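Local coordinates for protein dihydroxyacetone kinase (Citrobacter freundii, PDB 1UN8) that phosphorylates dihydroxyacetone at the expense of ATP, working as a homodimer that depends on a divalent metal ion such as magnesium or calcium, at residues A[84-89]-A[112-117]. Sequence-based numbering, arbitrary orientation.
Sequences ASPSVD and TGDRLN
Chi1 of -66° in Ser85 and -68° in Asp114 turn Ser85 OG and Asp114 CG opposite their own carbonyl carbons, each beside its backbone N, and bring the two side-chain ends together. Ser85 OG then donates a 2.5 Å hydrogen bond to Asp114 OD1, arriving from above the carboxylate plane. The hydroxyl also sits close against the first turn of helix 112-127, at Gly113. Pro86 CD adds a flank to the same oxygen, 3.6 Å from Asp114 OD1. One turn further on, the Asn117 amide reaches back to the loop: Asn117 ND2 gives a nearly straight bond (168°) to Pro86 O, 2.5 Å away and within the plane of both groups, which helps to hold the amide in that rotation. Both segments follow strands of the DhaK-domain sheet, 76-80 and 104-109, and each leads into a helix; the contact joins the loop entering helix 88-98 to the first turns of helix 112-127, where Asp114, like nearby Lys109, is a substrate-binding residue. Ser87, the N-cap of helix 88-98, spends its hydroxyl on Ala90 N. Val88 crosses the Asn117 side chain at about a right angle, its CG2 3.5 Å from Asn117 OD1. Val434 of the second subunit also packs on Asn117. On the face of helix 112-127 turned from the loop, Arg115 NE bonds Tyr467 O of that subunit.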
loop_
_atom_site.group_PDB
_atom_site.type_symbol
_atom_site.label_atom_id
_atom_site.label_comp_id
_atom_site.label_asym_id
_atom_site.label_seq_id
_atom_site.Cartn_x
_atom_site.Cartn_y
_atom_site.Cartn_z
ATOM N N ALA A 84 -7.487 3.100 -19.259
ATOM C CA ALA A 84 -8.171 3.139 -20.553
ATOM C C ALA A 84 -9.437 2.295 -20.485
ATOM O O ALA A 84 -9.405 1.153 -20.020
ATOM C CB ALA A 84 -7.254 2.610 -21.633
ATOM N N SER A 85 -10.547 2.855 -20.949
ATOM C CA SER A 85 -11.829 2.153 -20.923
ATOM C C SER A 85 -11.832 0.840 -21.704
ATOM O O SER A 85 -11.145 0.706 -22.723
ATOM C CB SER A 85 -12.941 3.050 -21.485
ATOM O OG SER A 85 -13.187 4.167 -20.657
ATOM N N PRO A 86 -12.623 -0.145 -21.236
ATOM C CA PRO A 86 -12.730 -1.452 -21.895
ATOM C C PRO A 86 -13.467 -1.210 -23.215
ATOM O O PRO A 86 -14.118 -0.178 -23.374
ATOM C CB PRO A 86 -13.584 -2.270 -20.928
ATOM C CG PRO A 86 -13.477 -1.542 -19.614
ATOM C CD PRO A 86 -13.465 -0.100 -20.031
ATOM N N SER A 87 -13.365 -2.140 -24.158
ATOM C CA SER A 87 -14.043 -1.982 -25.447
ATOM C C SER A 87 -15.533 -2.302 -25.314
ATOM O O SER A 87 -15.943 -2.981 -24.373
ATOM C CB SER A 87 -13.433 -2.922 -26.480
ATOM O OG SER A 87 -13.778 -4.264 -26.184
ATOM N N VAL A 88 -16.342 -1.810 -26.254
ATOM C CA VAL A 88 -17.778 -2.075 -26.234
ATOM C C VAL A 88 -17.991 -3.594 -26.279
ATOM O O VAL A 88 -18.792 -4.161 -25.532
ATOM C CB VAL A 88 -18.473 -1.423 -27.449
ATOM C CG1 VAL A 88 -19.966 -1.713 -27.423
ATOM C CG2 VAL A 88 -18.232 0.069 -27.434
ATOM N N ASP A 89 -17.239 -4.236 -27.162
ATOM C CA ASP A 89 -17.282 -5.676 -27.345
ATOM C C ASP A 89 -17.093 -6.382 -26.003
ATOM O O ASP A 89 -17.847 -7.295 -25.633
ATOM C CB ASP A 89 -16.157 -6.081 -28.287
ATOM C CG ASP A 89 -16.567 -7.155 -29.256
ATOM O OD1 ASP A 89 -17.027 -8.235 -28.802
ATOM O OD2 ASP A 89 -16.428 -6.911 -30.480
ATOM N N THR A 112 -16.284 9.691 -19.575
ATOM C CA THR A 112 -16.785 9.532 -20.937
ATOM C C THR A 112 -16.530 8.158 -21.549
ATOM O O THR A 112 -17.453 7.494 -22.007
ATOM C CB THR A 112 -16.178 10.583 -21.866
ATOM O OG1 THR A 112 -16.430 11.878 -21.323
ATOM C CG2 THR A 112 -16.808 10.498 -23.257
ATOM N N GLY A 113 -15.270 7.746 -21.570
ATOM C CA GLY A 113 -14.927 6.455 -22.144
ATOM C C GLY A 113 -15.792 5.313 -21.636
ATOM O O GLY A 113 -16.290 4.511 -22.417
ATOM N N ASP A 114 -15.977 5.234 -20.326
ATOM C CA ASP A 114 -16.788 4.174 -19.756
ATOM C C ASP A 114 -18.270 4.355 -20.043
ATOM O O ASP A 114 -18.965 3.391 -20.357
ATOM C CB ASP A 114 -16.574 4.085 -18.248
ATOM C CG ASP A 114 -15.191 3.618 -17.893
ATOM O OD1 ASP A 114 -14.511 3.099 -18.805
ATOM O OD2 ASP A 114 -14.787 3.767 -16.715
ATOM N N ARG A 115 -18.748 5.587 -19.932
ATOM C CA ARG A 115 -20.149 5.879 -20.178
ATOM C C ARG A 115 -20.520 5.529 -21.610
ATOM O O ARG A 115 -21.541 4.893 -21.858
ATOM C CB ARG A 115 -20.427 7.359 -19.908
ATOM C CG ARG A 115 -20.236 7.747 -18.447
ATOM C CD ARG A 115 -20.438 9.229 -18.204
ATOM N NE ARG A 115 -21.657 9.749 -18.816
ATOM C CZ ARG A 115 -22.379 10.740 -18.300
ATOM N NH1 ARG A 115 -22.012 11.318 -17.160
ATOM N NH2 ARG A 115 -23.466 11.162 -18.921
ATOM N N LEU A 116 -19.685 5.932 -22.555
ATOM C CA LEU A 116 -19.961 5.647 -23.949
ATOM C C LEU A 116 -19.813 4.166 -24.296
ATOM O O LEU A 116 -20.618 3.622 -25.046
ATOM C CB LEU A 116 -19.045 6.475 -24.852
ATOM C CG LEU A 116 -19.211 7.990 -24.764
ATOM C CD1 LEU A 116 -18.338 8.651 -25.813
ATOM C CD2 LEU A 116 -20.668 8.372 -24.977
ATOM N N ASN A 117 -18.796 3.504 -23.758
ATOM C CA ASN A 117 -18.605 2.101 -24.093
ATOM C C ASN A 117 -19.547 1.147 -23.397
ATOM O O ASN A 117 -20.031 0.210 -24.021
ATOM C CB ASN A 117 -17.160 1.680 -23.868
ATOM C CG ASN A 117 -16.281 2.032 -25.044
ATOM O OD1 ASN A 117 -16.679 2.791 -25.935
ATOM N ND2 ASN A 117 -15.070 1.482 -25.057
#